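Local coordinates for CRISPR protein (Archaeoglobus fulgidus, PDB 4MJK) that probably serves as a Cas5 subunit of the type I-A CRISPR Cascade complex, a family that typically binds the 5' handle of the crRNA, at residues A[73-85]-A[112-124]. Residues are numbered along the deposited sequence; the frame is centred on the assembly and turned at random.
Sequences ALNCTPLRYSDIN and ARGKTILSSLNDE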
ATOM      1  N   ALA A  73      -6.530  14.359   6.827  1.00 11.10           N
ATOM      2  CA  ALA A  73      -7.019  12.993   6.703  1.00 15.01           C
ATOM      3  C   ALA A  73      -8.448  12.997   7.208  1.00 13.46           C
ATOM      4  O   ALA A  73      -8.757  13.739   8.123  1.00 13.35           O
ATOM      5  CB  ALA A  73      -6.158  12.035   7.535  1.00 12.06           C
ATOM      6  N   LEU A  74      -9.315  12.198   6.587  1.00 13.24           N
ATOM      7  CA  LEU A  74     -10.686  12.044   7.046  1.00 14.10           C
ATOM      8  C   LEU A  74     -10.839  10.770   7.861  1.00 15.03           C
ATOM      9  O   LEU A  74     -11.664  10.703   8.767  1.00 18.22           O
ATOM     10  CB  LEU A  74     -11.656  12.024   5.847  1.00 15.81           C
ATOM     11  CG  LEU A  74     -11.586  13.301   4.988  1.00 16.63           C
ATOM     12  CD1 LEU A  74     -12.448  13.212   3.725  1.00 18.13           C
ATOM     13  CD2 LEU A  74     -11.971  14.506   5.819  1.00 14.51           C
ATOM     14  N   ASN A  75     -10.042   9.754   7.559  1.00 12.69           N
ATOM     15  CA  ASN A  75     -10.249   8.458   8.199  1.00 16.05           C
ATOM     16  C   ASN A  75      -9.001   7.588   8.192  1.00 15.67           C
ATOM     17  O   ASN A  75      -9.090   6.366   8.227  1.00 15.22           O
ATOM     18  CB  ASN A  75     -11.359   7.697   7.473  1.00 15.17           C
ATOM     19  CG  ASN A  75     -10.927   7.248   6.096  1.00 18.37           C
ATOM     20  OD1 ASN A  75      -9.973   7.793   5.537  1.00 16.03           O
ATOM     21  ND2 ASN A  75     -11.586   6.233   5.558  1.00 20.01           N
ATOM     22  N   CYS A  76      -7.831   8.204   8.129  1.00 12.70           N
ATOM     23  CA  CYS A  76      -6.626   7.412   7.949  1.00 14.76           C
ATOM     24  C   CYS A  76      -5.423   8.051   8.620  1.00 15.36           C
ATOM     25  O   CYS A  76      -5.451   9.224   9.024  1.00 13.15           O
ATOM     26  CB  CYS A  76      -6.352   7.163   6.454  1.00 12.92           C
ATOM     27  SG  CYS A  76      -5.982   8.655   5.476  1.00 14.23           S
ATOM     28  N   THR A  77      -4.372   7.253   8.748  1.00 13.28           N
ATOM     29  CA  THR A  77      -3.138   7.703   9.365  1.00 14.00           C
ATOM     30  C   THR A  77      -1.980   7.184   8.481  1.00 13.95           C
ATOM     31  O   THR A  77      -1.984   6.025   8.040  1.00 14.38           O
ATOM     32  CB  THR A  77      -3.050   7.187  10.832  1.00 18.45           C
ATOM     33  OG1 THR A  77      -2.060   7.932  11.570  1.00 25.23           O
ATOM     34  CG2 THR A  77      -2.689   5.730  10.856  1.00 18.57           C
ATOM     35  N   PRO A  78      -1.004   8.048   8.181  1.00 14.04           N
ATOM     36  CA  PRO A  78       0.080   7.622   7.275  1.00 10.54           C
ATOM     37  C   PRO A  78       1.068   6.692   7.957  1.00 14.08           C
ATOM     38  O   PRO A  78       1.315   6.800   9.161  1.00 16.18           O
ATOM     39  CB  PRO A  78       0.783   8.933   6.911  1.00 12.54           C
ATOM     40  CG  PRO A  78      -0.157  10.055   7.417  1.00 14.94           C
ATOM     41  CD  PRO A  78      -0.885   9.461   8.571  1.00 14.38           C
ATOM     42  N   LEU A  79       1.638   5.772   7.195  1.00 11.20           N
ATOM     43  CA  LEU A  79       2.664   4.900   7.744  1.00 13.36           C
ATOM     44  C   LEU A  79       3.802   4.925   6.737  1.00 11.83           C
ATOM     45  O   LEU A  79       3.713   4.302   5.690  1.00 11.85           O
ATOM     46  CB  LEU A  79       2.108   3.477   7.930  1.00 13.77           C
ATOM     47  CG  LEU A  79       3.078   2.423   8.461  1.00 16.76           C
ATOM     48  CD1 LEU A  79       3.495   2.745   9.888  1.00 20.43           C
ATOM     49  CD2 LEU A  79       2.457   1.009   8.379  1.00 19.97           C
ATOM     50  N   ARG A  80       4.842   5.696   7.031  1.00 10.54           N
ATOM     51  CA  ARG A  80       5.929   5.874   6.079  1.00 13.65           C
ATOM     52  C   ARG A  80       6.740   4.588   6.016  1.00 15.24           C
ATOM     53  O   ARG A  80       6.845   3.870   7.010  1.00 13.53           O
ATOM     54  CB  ARG A  80       6.817   7.041   6.499  1.00 12.95           C
ATOM     55  CG  ARG A  80       6.072   8.357   6.613  1.00 13.89           C
ATOM     56  CD  ARG A  80       6.942   9.394   7.293  1.00 15.74           C
ATOM     57  NE  ARG A  80       7.287   8.983   8.648  1.00 16.47           N
ATOM     58  CZ  ARG A  80       8.270   9.521   9.363  1.00 25.89           C
ATOM     59  NH1 ARG A  80       9.012  10.499   8.846  1.00 24.17           N
ATOM     60  NH2 ARG A  80       8.519   9.076  10.589  1.00 23.90           N
ATOM     61  N   TYR A  81       7.317   4.283   4.859  1.00 13.75           N
ATOM     62  CA  TYR A  81       8.141   3.080   4.811  1.00 14.95           C
ATOM     63  C   TYR A  81       9.359   3.247   5.711  1.00 18.13           C
ATOM     64  O   TYR A  81       9.929   2.271   6.196  1.00 18.42           O
ATOM     65  CB  TYR A  81       8.513   2.686   3.383  1.00 16.56           C
ATOM     66  CG  TYR A  81       7.664   1.536   2.887  1.00 15.17           C
ATOM     67  CD1 TYR A  81       6.508   1.770   2.159  1.00 16.10           C
ATOM     68  CD2 TYR A  81       7.999   0.215   3.185  1.00 18.39           C
ATOM     69  CE1 TYR A  81       5.717   0.723   1.720  1.00 15.82           C
ATOM     70  CE2 TYR A  81       7.209  -0.849   2.749  1.00 16.54           C
ATOM     71  CZ  TYR A  81       6.069  -0.580   2.021  1.00 19.88           C
ATOM     72  OH  TYR A  81       5.275  -1.606   1.565  1.00 19.18           O
ATOM     73  N   SER A  82       9.739   4.492   5.973  1.00 16.23           N
ATOM     74  CA  SER A  82      10.814   4.709   6.936  1.00 21.58           C
ATOM     75  C   SER A  82      10.392   4.243   8.335  1.00 21.00           C
ATOM     76  O   SER A  82      11.217   3.694   9.065  1.00 23.93           O
ATOM     77  CB  SER A  82      11.329   6.162   6.919  1.00 20.69           C
ATOM     78  OG  SER A  82      10.450   7.045   7.582  1.00 26.75           O
ATOM     79  N   ASP A  83       9.113   4.433   8.690  1.00 17.14           N
ATOM     80  CA  ASP A  83       8.553   3.913   9.957  1.00 17.66           C
ATOM     81  C   ASP A  83       8.548   2.378   9.949  1.00 22.66           C
ATOM     82  O   ASP A  83       8.921   1.717  10.926  1.00 20.06           O
ATOM     83  CB  ASP A  83       7.102   4.376  10.141  1.00 19.20           C
ATOM     84  CG  ASP A  83       6.973   5.872  10.399  1.00 23.14           C
ATOM     85  OD1 ASP A  83       7.780   6.404  11.190  1.00 25.19           O
ATOM     86  OD2 ASP A  83       6.055   6.508   9.812  1.00 23.17           O
ATOM     87  N   ILE A  84       8.094   1.820   8.833  1.00 17.09           N
ATOM     88  CA  ILE A  84       8.005   0.382   8.664  1.00 19.04           C
ATOM     89  C   ILE A  84       9.372  -0.303   8.767  1.00 22.30           C
ATOM     90  O   ILE A  84       9.524  -1.302   9.480  1.00 20.15           O
ATOM     91  CB  ILE A  84       7.366   0.037   7.312  1.00 18.29           C
ATOM     92  CG1 ILE A  84       5.861   0.329   7.347  1.00 16.87           C
ATOM     93  CG2 ILE A  84       7.641  -1.434   6.952  1.00 19.14           C
ATOM     94  CD1 ILE A  84       5.254   0.615   5.956  1.00 18.72           C
ATOM     95  N   ASN A  85      10.358   0.223   8.044  1.00 17.11           N
ATOM     96  CA  ASN A  85      11.676  -0.400   8.015  1.00 24.06           C
ATOM     97  C   ASN A  85      12.362  -0.251   9.371  1.00 26.81           C
ATOM     98  O   ASN A  85      13.173  -1.087   9.755  1.00 27.38           O
ATOM     99  CB  ASN A  85      12.520   0.127   6.846  1.00 23.82           C
ATOM    100  CG  ASN A  85      12.000  -0.366   5.503  1.00 29.87           C
ATOM    101  OD1 ASN A  85      11.299  -1.375   5.442  1.00 28.68           O
ATOM    102  ND2 ASN A  85      12.327   0.340   4.426  1.00 31.15           N
ATOM    103  N   ALA A 112      12.470   3.301  -2.844  1.00 19.77           N
ATOM    104  CA  ALA A 112      11.195   3.466  -2.149  1.00 22.29           C
ATOM    105  C   ALA A 112      11.144   4.811  -1.419  1.00 18.44           C
ATOM    106  O   ALA A 112      10.443   4.959  -0.411  1.00 16.80           O
ATOM    107  CB  ALA A 112      10.979   2.314  -1.157  1.00 20.93           C
ATOM    108  N   ARG A 113      11.905   5.785  -1.910  1.00 19.02           N
ATOM    109  CA  ARG A 113      11.960   7.079  -1.246  1.00 17.07           C
ATOM    110  C   ARG A 113      10.607   7.759  -1.421  1.00 15.14           C
ATOM    111  O   ARG A 113      10.025   7.718  -2.512  1.00 15.64           O
ATOM    112  CB  ARG A 113      13.108   7.937  -1.805  1.00 19.81           C
ATOM    113  CG  ARG A 113      12.953   8.328  -3.272  1.00 19.05           C
ATOM    114  CD  ARG A 113      14.275   8.842  -3.854  1.00 25.14           C
ATOM    115  NE  ARG A 113      14.174   9.089  -5.289  1.00 24.82           N
ATOM    116  CZ  ARG A 113      14.274   8.143  -6.218  1.00 25.66           C
ATOM    117  NH1 ARG A 113      14.480   6.882  -5.864  1.00 25.84           N
ATOM    118  NH2 ARG A 113      14.167   8.455  -7.502  1.00 24.87           N
ATOM    119  N   GLY A 114      10.088   8.350  -0.344  1.00 13.95           N
ATOM    120  CA  GLY A 114       8.813   9.054  -0.396  1.00 12.74           C
ATOM    121  C   GLY A 114       7.598   8.141  -0.532  1.00 12.54           C
ATOM    122  O   GLY A 114       6.517   8.594  -0.898  1.00 12.38           O
ATOM    123  N   LYS A 115       7.774   6.855  -0.244  1.00 11.52           N
ATOM    124  CA  LYS A 115       6.663   5.911  -0.335  1.00 12.14           C
ATOM    125  C   LYS A 115       6.015   5.702   1.022  1.00 12.52           C
ATOM    126  O   LYS A 115       6.695   5.407   2.007  1.00 12.08           O
ATOM    127  CB  LYS A 115       7.111   4.581  -0.922  1.00 13.72           C
ATOM    128  CG  LYS A 115       5.971   3.580  -1.137  1.00 13.13           C
ATOM    129  CD  LYS A 115       6.489   2.324  -1.824  1.00 16.35           C
ATOM    130  CE  LYS A 115       5.349   1.405  -2.253  1.00 16.87           C
ATOM    131  NZ  LYS A 115       5.859   0.229  -3.059  1.00 19.62           N
ATOM    132  N   THR A 116       4.692   5.844   1.051  1.00 11.28           N
ATOM    133  CA  THR A 116       3.941   5.913   2.298  1.00 10.14           C
ATOM    134  C   THR A 116       2.615   5.198   2.178  1.00 12.21           C
ATOM    135  O   THR A 116       1.876   5.405   1.211  1.00  9.61           O
ATOM    136  CB  THR A 116       3.696   7.393   2.675  1.00 10.87           C
ATOM    137  OG1 THR A 116       4.958   8.006   2.937  1.00 11.72           O
ATOM    138  CG2 THR A 116       2.814   7.526   3.912  1.00 11.62           C
ATOM    139  N   ILE A 117       2.314   4.340   3.151  1.00  8.56           N
ATOM    140  CA  ILE A 117       1.027   3.653   3.169  1.00  8.65           C
ATOM    141  C   ILE A 117       0.015   4.525   3.925  1.00 10.53           C
ATOM    142  O   ILE A 117       0.361   5.172   4.904  1.00  9.52           O
ATOM    143  CB  ILE A 117       1.174   2.243   3.833  1.00 11.59           C
ATOM    144  CG1 ILE A 117       1.964   1.312   2.903  1.00 13.48           C
ATOM    145  CG2 ILE A 117      -0.190   1.640   4.185  1.00 13.04           C
ATOM    146  CD1 ILE A 117       2.334  -0.003   3.548  1.00 16.74           C
ATOM    147  N   LEU A 118      -1.218   4.589   3.452  1.00  8.03           N
ATOM    148  CA  LEU A 118      -2.254   5.278   4.226  1.00 10.97           C
ATOM    149  C   LEU A 118      -3.133   4.220   4.848  1.00 13.10           C
ATOM    150  O   LEU A 118      -3.809   3.472   4.144  1.00 12.84           O
ATOM    151  CB  LEU A 118      -3.060   6.244   3.350  1.00 11.37           C
ATOM    152  CG  LEU A 118      -2.264   7.446   2.822  1.00 12.04           C
ATOM    153  CD1 LEU A 118      -3.038   8.201   1.735  1.00 12.99           C
ATOM    154  CD2 LEU A 118      -1.862   8.415   3.971  1.00 13.03           C
ATOM    155  N   SER A 119      -3.064   4.111   6.170  1.00 12.99           N
ATOM    156  CA  SER A 119      -3.806   3.079   6.894  1.00 16.43           C
ATOM    157  C   SER A 119      -5.166   3.618   7.331  1.00 13.96           C
ATOM    158  O   SER A 119      -5.252   4.561   8.113  1.00 14.87           O
ATOM    159  CB  SER A 119      -3.045   2.639   8.150  1.00 15.25           C
ATOM    160  OG  SER A 119      -1.696   2.323   7.870  1.00 18.61           O
ATOM    161  N   SER A 120      -6.228   3.010   6.842  1.00 13.34           N
ATOM    162  CA  SER A 120      -7.554   3.421   7.238  1.00 15.28           C
ATOM    163  C   SER A 120      -7.845   3.051   8.692  1.00 18.32           C
ATOM    164  O   SER A 120      -7.431   1.991   9.184  1.00 15.33           O
ATOM    165  CB  SER A 120      -8.597   2.796   6.323  1.00 16.67           C
ATOM    166  OG  SER A 120      -9.888   3.244   6.692  1.00 21.86           O
ATOM    167  N   LEU A 121      -8.573   3.930   9.370  1.00 16.25           N
ATOM    168  CA  LEU A 121      -8.991   3.697  10.746  1.00 15.86           C
ATOM    169  C   LEU A 121     -10.397   3.097  10.809  1.00 19.85           C
ATOM    170  O   LEU A 121     -10.904   2.810  11.889  1.00 20.71           O
ATOM    171  CB  LEU A 121      -8.950   5.005  11.544  1.00 17.68           C
ATOM    172  CG  LEU A 121      -7.540   5.587  11.617  1.00 19.28           C
ATOM    173  CD1 LEU A 121      -7.541   6.996  12.210  1.00 20.91           C
ATOM    174  CD2 LEU A 121      -6.614   4.644  12.389  1.00 20.38           C
ATOM    175  N   ASN A 122     -11.030   2.925   9.660  1.00 17.52           N
ATOM    176  CA  ASN A 122     -12.318   2.242   9.623  1.00 20.48           C
ATOM    177  C   ASN A 122     -12.340   1.305   8.421  1.00 22.15           C
ATOM    178  O   ASN A 122     -11.290   1.023   7.847  1.00 22.00           O
ATOM    179  CB  ASN A 122     -13.490   3.242   9.619  1.00 20.55           C
ATOM    180  CG  ASN A 122     -13.512   4.126   8.381  1.00 22.88           C
ATOM    181  OD1 ASN A 122     -12.741   3.927   7.445  1.00 21.36           O
ATOM    182  ND2 ASN A 122     -14.405   5.110   8.374  1.00 24.52           N
ATOM    183  N   ASP A 123     -13.508   0.814   8.023  1.00 23.45           N
ATOM    184  CA  ASP A 123     -13.525  -0.180   6.946  1.00 27.96           C
ATOM    185  C   ASP A 123     -13.546   0.442   5.558  1.00 27.05           C
ATOM    186  O   ASP A 123     -13.636  -0.265   4.559  1.00 31.92           O
ATOM    187  CB  ASP A 123     -14.679  -1.185   7.102  1.00 33.08           C
ATOM    188  CG  ASP A 123     -14.271  -2.430   7.882  1.00 40.75           C
ATOM    189  OD1 ASP A 123     -13.764  -2.288   9.015  1.00 40.67           O
ATOM    190  OD2 ASP A 123     -14.451  -3.557   7.359  1.00 49.57           O
ATOM    191  N   GLU A 124     -13.452   1.762   5.482  1.00 24.54           N
ATOM    192  CA  GLU A 124     -13.420   2.405   4.169  1.00 25.16           C
ATOM    193  C   GLU A 124     -11.999   2.542   3.657  1.00 22.01           C
ATOM    194  O   GLU A 124     -11.034   2.460   4.421  1.00 20.62           O
ATOM    195  CB  GLU A 124     -14.031   3.796   4.234  1.00 26.53           C
ATOM    196  CG  GLU A 124     -15.416   3.860   4.817  1.00 31.58           C
ATOM    197  CD  GLU A 124     -15.982   5.254   4.699  1.00 41.52           C
ATOM    198  OE1 GLU A 124     -15.694   6.095   5.585  1.00 41.84           O
ATOM    199  OE2 GLU A 124     -16.690   5.515   3.700  1.00 48.45           O
TER
HETATM  200  O   HOH W   1       9.354   6.642   3.605  1.00 17.20           O
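Asn122 OD1 takes two N-H groups from opposite faces of its amide: Asn75 ND2 across the contact, at 3.2 Å, and the backbone N of Glu124, which closes an Asx turn. The first bond is bent (137° at the hydrogen), and the two amide planes stand 78° apart. Asn75 itself is held further by Lys127 N at OD1 and Ala125 O at ND2. Replacing Asn122 by alanine removes OD1, which would probably open the Asx turn and leave Asn75 ND2 with one acceptor fewer. Beyond this corner strands 76-80 and 115-120 run antiparallel, with paired backbone bonds Thr77-Ser119 and Leu79-Ile117. Pro78 illustrates a general rule: lacking an N-H, it fits the ladder at a non-hydrogen-bonded pair, its CB 4.0 Å from Leu118 CD2. At the far end Tyr81 N bonds to Lys115 O at 3.1 Å. The extended Lys115 chain, CG opposite its own backbone N (chi1 -176°), runs alongside the Tyr81 ring, and its NZ reaches Val11 O of the second subunit. Ile84 CD1 sits over one ring face and touches Ile117 CD1, while Tyr81 OH bonds to Leu118 O of the second subunit. The pairing is an antiparallel beta ladder whose strand 76-80, outermost in this chain's three-stranded sheet, leads into helix 81-87.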